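Local coordinates for protein aminoglycoside N(6')acetyltransferase (Legionella pneumophila subsp. pneumophila, PDB 3F5B) that probably transfers an acetyl group to the 6'-amino group of aminoglycosides, as an acyltransferase of the GNAT family, at residues R140-Y145 / P164-K169; A77-S82 / V113-E118. All blocks are in the same frame, centred on the assembly; numbering follows the deposited sequence.

Interaction 1: R140-Y145 / P164-K169. With CHX (cyclohexane), chain D; EDO (1,2-ethanediol), chain I.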
# COMPACT_ATOMS: atom_id res chain seq x y z
N ARG A 140 14.53 -1.21 4.29
CA ARG A 140 14.08 0.15 3.94
C ARG A 140 12.57 0.35 4.09
O ARG A 140 12.12 1.40 4.57
CB ARG A 140 14.49 0.50 2.52
CG ARG A 140 14.48 1.99 2.24
CD ARG A 140 14.94 2.26 0.82
NE ARG A 140 15.16 3.68 0.54
CZ ARG A 140 14.19 4.51 0.13
NH1 ARG A 140 14.47 5.79 -0.11
NH2 ARG A 140 12.95 4.03 -0.03
N ALA A 141 11.80 -0.62 3.61
CA ALA A 141 10.34 -0.58 3.75
C ALA A 141 9.93 -0.53 5.23
O ALA A 141 9.12 0.31 5.63
CB ALA A 141 9.70 -1.78 3.05
N VAL A 142 10.53 -1.41 6.05
CA VAL A 142 10.22 -1.47 7.47
C VAL A 142 10.47 -0.08 8.08
O VAL A 142 9.67 0.42 8.89
CB VAL A 142 11.11 -2.54 8.20
CG1 VAL A 142 11.10 -2.39 9.71
CG2 VAL A 142 10.72 -3.97 7.77
N HIS A 143 11.60 0.50 7.71
CA HIS A 143 12.01 1.81 8.21
C HIS A 143 11.03 2.93 7.80
O HIS A 143 10.58 3.74 8.63
CB HIS A 143 13.42 2.15 7.72
CG HIS A 143 13.89 3.49 8.18
ND1 HIS A 143 14.47 3.69 9.41
CD2 HIS A 143 13.81 4.71 7.60
CE1 HIS A 143 14.76 4.97 9.55
NE2 HIS A 143 14.37 5.61 8.47
N VAL A 144 10.71 2.99 6.52
CA VAL A 144 9.68 3.94 6.04
C VAL A 144 8.35 3.73 6.75
O VAL A 144 7.72 4.69 7.19
CB VAL A 144 9.51 3.82 4.51
CG1 VAL A 144 8.26 4.53 4.05
CG2 VAL A 144 10.79 4.30 3.79
N TYR A 145 7.88 2.50 6.88
CA TYR A 145 6.56 2.32 7.50
C TYR A 145 6.61 2.74 8.95
O TYR A 145 5.68 3.37 9.45
CB TYR A 145 6.05 0.87 7.37
CG TYR A 145 6.00 0.40 5.94
CD1 TYR A 145 5.89 1.31 4.89
CD2 TYR A 145 6.07 -0.95 5.63
CE1 TYR A 145 5.84 0.90 3.58
CE2 TYR A 145 6.02 -1.38 4.30
CZ TYR A 145 5.91 -0.44 3.30
OH TYR A 145 5.86 -0.83 2.00
N PRO A 164 10.49 -14.83 6.91
CA PRO A 164 9.85 -13.97 7.91
C PRO A 164 9.38 -12.61 7.40
O PRO A 164 10.07 -11.96 6.58
CB PRO A 164 10.94 -13.83 9.00
CG PRO A 164 11.77 -15.10 8.83
CD PRO A 164 11.85 -15.22 7.32
N HIS A 165 8.20 -12.20 7.87
CA HIS A 165 7.58 -10.91 7.56
C HIS A 165 7.07 -10.31 8.87
O HIS A 165 6.81 -11.04 9.84
CB HIS A 165 6.37 -11.07 6.61
CG HIS A 165 6.72 -11.54 5.24
ND1 HIS A 165 6.47 -10.79 4.10
CD2 HIS A 165 7.27 -12.69 4.81
CE1 HIS A 165 6.86 -11.46 3.04
NE2 HIS A 165 7.34 -12.63 3.44
N TYR A 166 6.91 -9.00 8.91
CA TYR A 166 6.28 -8.34 10.04
C TYR A 166 4.81 -8.09 9.71
O TYR A 166 4.48 -7.85 8.57
CB TYR A 166 6.91 -6.96 10.28
CG TYR A 166 8.27 -6.97 10.96
CD1 TYR A 166 8.48 -7.70 12.12
CD2 TYR A 166 9.33 -6.21 10.45
CE1 TYR A 166 9.74 -7.70 12.78
CE2 TYR A 166 10.61 -6.18 11.08
CZ TYR A 166 10.78 -6.92 12.24
OH TYR A 166 11.99 -6.92 12.86
N LYS A 167 3.95 -8.13 10.72
CA LYS A 167 2.63 -7.58 10.62
C LYS A 167 2.73 -6.22 11.30
O LYS A 167 3.21 -6.13 12.44
CB LYS A 167 1.64 -8.48 11.35
CG LYS A 167 0.32 -8.64 10.62
CD LYS A 167 -0.74 -9.34 11.47
CE LYS A 167 -2.11 -9.13 10.86
NZ LYS A 167 -3.12 -8.85 11.95
N MSE A 168 2.34 -5.15 10.59
CA MSE A 168 2.47 -3.79 11.13
C MSE A 168 1.12 -3.10 11.06
O MSE A 168 0.35 -3.37 10.16
CB MSE A 168 3.51 -2.99 10.34
CG MSE A 168 4.88 -3.68 10.30
SE MSE A 168 6.29 -2.73 9.39
CE MSE A 168 6.50 -1.30 10.64
N LYS A 169 0.85 -2.22 12.02
CA LYS A 169 -0.47 -1.65 12.17
C LYS A 169 -0.37 -0.14 12.40
O LYS A 169 0.55 0.34 13.11
CB LYS A 169 -1.19 -2.35 13.35
CG LYS A 169 -2.53 -1.74 13.76
CD LYS A 169 -3.06 -2.33 15.09
CE LYS A 169 -2.49 -1.60 16.29
NZ LYS A 169 -2.82 -2.20 17.67
C1 CHX D . 6.28 -5.15 -0.56
C2 CHX D . 5.48 -3.97 -1.14
C3 CHX D . 4.13 -3.81 -0.44
C4 CHX D . 4.32 -3.41 1.03
C5 CHX D . 5.59 -4.00 1.66
C6 CHX D . 6.10 -5.28 0.96
C1 EDO I . 10.01 1.44 1.09
O1 EDO I . 11.33 1.49 0.51
C2 EDO I . 8.93 1.52 0.01
O2 EDO I . 7.91 0.52 0.19

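Interaction 2: A77-S82 / V113-E118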
# COMPACT_ATOMS: atom_id res chain seq x y z
N ALA A 77 3.31 5.58 -8.45
CA ALA A 77 3.20 4.45 -7.52
C ALA A 77 1.97 3.62 -7.79
O ALA A 77 1.00 4.09 -8.39
CB ALA A 77 3.16 4.96 -6.03
N TYR A 78 2.01 2.39 -7.29
CA TYR A 78 0.94 1.42 -7.46
C TYR A 78 0.63 0.86 -6.07
O TYR A 78 1.55 0.48 -5.33
CB TYR A 78 1.40 0.33 -8.42
CG TYR A 78 0.57 -0.95 -8.53
CD1 TYR A 78 -0.80 -0.91 -8.78
CD2 TYR A 78 1.19 -2.21 -8.45
CE1 TYR A 78 -1.56 -2.11 -8.90
CE2 TYR A 78 0.44 -3.42 -8.59
CZ TYR A 78 -0.92 -3.35 -8.81
OH TYR A 78 -1.66 -4.51 -8.94
N LEU A 79 -0.65 0.87 -5.71
CA LEU A 79 -1.10 0.46 -4.38
C LEU A 79 -2.24 -0.52 -4.54
O LEU A 79 -3.04 -0.47 -5.52
CB LEU A 79 -1.51 1.67 -3.50
CG LEU A 79 -0.61 2.92 -3.47
CD1 LEU A 79 -0.89 3.86 -4.68
CD2 LEU A 79 -0.77 3.71 -2.16
N ILE A 80 -2.32 -1.42 -3.57
CA ILE A 80 -3.28 -2.53 -3.56
C ILE A 80 -3.89 -2.58 -2.15
O ILE A 80 -3.15 -2.65 -1.16
CB ILE A 80 -2.61 -3.88 -3.87
CG1 ILE A 80 -1.82 -3.82 -5.20
CG2 ILE A 80 -3.69 -5.05 -3.91
CD1 ILE A 80 -1.11 -5.16 -5.59
N THR A 81 -5.22 -2.50 -2.05
CA THR A 81 -5.88 -2.56 -0.75
C THR A 81 -6.94 -3.67 -0.71
O THR A 81 -7.58 -3.96 -1.71
CB THR A 81 -6.54 -1.22 -0.37
OG1 THR A 81 -7.54 -0.87 -1.33
CG2 THR A 81 -5.47 -0.06 -0.34
N SER A 82 -7.13 -4.27 0.46
CA SER A 82 -8.26 -5.15 0.63
C SER A 82 -8.77 -5.02 2.03
O SER A 82 -8.00 -4.76 2.97
CB SER A 82 -7.89 -6.59 0.34
OG SER A 82 -6.77 -6.97 1.13
N VAL A 113 6.48 8.55 3.06
CA VAL A 113 5.67 8.74 4.24
C VAL A 113 4.52 9.70 3.90
O VAL A 113 3.36 9.46 4.25
CB VAL A 113 6.51 9.26 5.45
CG1 VAL A 113 5.60 9.67 6.61
CG2 VAL A 113 7.49 8.16 5.92
N GLN A 114 4.83 10.76 3.18
CA GLN A 114 3.81 11.71 2.84
C GLN A 114 2.77 11.01 1.95
O GLN A 114 1.58 11.21 2.11
CB GLN A 114 4.39 12.92 2.11
CG GLN A 114 3.33 13.99 1.76
CD GLN A 114 3.92 15.20 1.08
OE1 GLN A 114 5.13 15.42 1.14
NE2 GLN A 114 3.07 16.01 0.43
N MSE A 115 3.23 10.24 0.99
CA MSE A 115 2.27 9.55 0.10
C MSE A 115 1.38 8.58 0.87
O MSE A 115 0.14 8.53 0.63
CB MSE A 115 2.98 8.81 -1.03
CG MSE A 115 2.01 8.33 -2.15
SE MSE A 115 2.63 6.63 -2.88
CE MSE A 115 2.41 5.61 -1.28
N ILE A 116 1.99 7.81 1.77
CA ILE A 116 1.23 6.90 2.61
C ILE A 116 0.15 7.67 3.38
O ILE A 116 -1.03 7.30 3.34
CB ILE A 116 2.16 6.11 3.61
CG1 ILE A 116 3.03 5.09 2.85
CG2 ILE A 116 1.32 5.49 4.74
CD1 ILE A 116 4.20 4.53 3.65
N HIS A 117 0.55 8.75 4.06
CA HIS A 117 -0.40 9.53 4.84
C HIS A 117 -1.51 10.14 3.99
O HIS A 117 -2.70 10.08 4.35
CB HIS A 117 0.27 10.61 5.67
CG HIS A 117 1.11 10.07 6.79
ND1 HIS A 117 1.93 10.88 7.53
CD2 HIS A 117 1.28 8.81 7.26
CE1 HIS A 117 2.57 10.14 8.43
NE2 HIS A 117 2.18 8.89 8.29
N GLU A 118 -1.13 10.71 2.86
CA GLU A 118 -2.16 11.29 1.98
C GLU A 118 -3.10 10.24 1.40
O GLU A 118 -4.30 10.49 1.22
CB GLU A 118 -1.50 12.10 0.86
CG GLU A 118 -0.83 13.40 1.37
CD GLU A 118 -0.32 14.25 0.21
OE1 GLU A 118 -0.50 13.80 -0.94
OE2 GLU A 118 0.27 15.35 0.43

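Interaction 1: R140-Y145 / P164-K169
Val142 and Tyr145, one helical turn apart, face Tyr166 and Met168 of strand 164-169, and the contact between them is apolar. CG2 of Val142 comes up to the edge of the Tyr166 ring, in its plane, 3.8 Å from CD2, so the tyrosine offers its rim and not a face. Met168, a selenomethionine, turns back at its last torsion (chi3 69°), which brings CE within 4.0 Å of Tyr145 CB, while its SE lies near the edge of the Tyr145 ring. The helix runs nearly parallel to the strand, at 17°, with the axes 10.8 Å apart.

The far end of Tyr145 turns to the ligands. Its ring meets cyclohexane C5 edge-on, in plane, and its OH lies 3.2 Å from cyclohexane C4. O2 of an ethanediol, probably from the crystallisation liquor, gives Tyr145 OH a weak hydrogen bond of 3.0 Å; Arg140 holds the remote end of that molecule, NH2 donating to O1 (3.1 Å, 149°).

Tyr145 therefore has two environments: an apolar root packed against the strand, and a hydroxyl reaching into the cyclohexane pocket, where it touches the cyclohexane and is weakly bonded to the ethanediol.

Interaction 2: A77-S82 / V113-E118
Segment 77-82 of strand 74-84 and segment 113-118 of helix 109-123 come closest at the first residues of the strand segment, where the CA atoms of Ala77 and Met115 are 9.2 Å apart and those of Leu79 and Ile116 9.8 Å apart. The gap is bridged by a single long side chain, Met115, a selenomethionine that reaches from the helix to two strand residues on the same face of the sheet. Its CG leaves anti to the backbone N (chi1 -168°), and bends at the next two torsions carry the selenium to the strand and fold the terminal methyl along it. SE then sits 3.6 Å from Ala77 CB, where the small alanine side chain lets the heavy atom come close to the strand. The methyl CE meets CD2 of Leu79 at 3.8 Å, the leucine and the selenomethionine passing each other in opposite directions. All three residues are buried, and the contact rests on dispersion and exclusion of water.

On the helix, Gln114 NE2 donates to Glu118 OE2 one turn on (2.9 Å). The bond is almost straight, at 178°, and lies in the amide plane, yet it reaches the oxygen from above the carboxylate plane. Both oxygens of Glu118 also accept backbone N-H groups, of Arg14 and Phe15, tying the helix to the start of strand 15-19.

Ile101 of the adjoining strand 94-101 also touches Met115, so the selenomethionine packs across two neighbouring strands. This is the layering expected of a GNAT domain, in which a helix following the central strands covers one face of the mixed sheet.

In the fold
Interactions 1 and 2 lie 14 Å apart between centres and pack helices 139-148 and 109-123 against one mixed sheet, interaction 2 on strand 74-84 and interaction 1 on strand 164-171. The helices also touch each other: Tyr145 CD1 lies 3.8 Å from Ile116 CD1, and Val144 O is 3.7 Å from Val113 CG2. Tyr145 thus joins interaction 1 to the helix of interaction 2 while lining the cyclohexane pocket with Asp98, Leu99, Phe100, Ile132 and Pro134. Interaction 2 stands further back, the Leu79 side chain being about 8 Å from the cyclohexane. On the same helix as Met115, Ile116 touches Leu99 and Tyr145, two residues of the pocket wall.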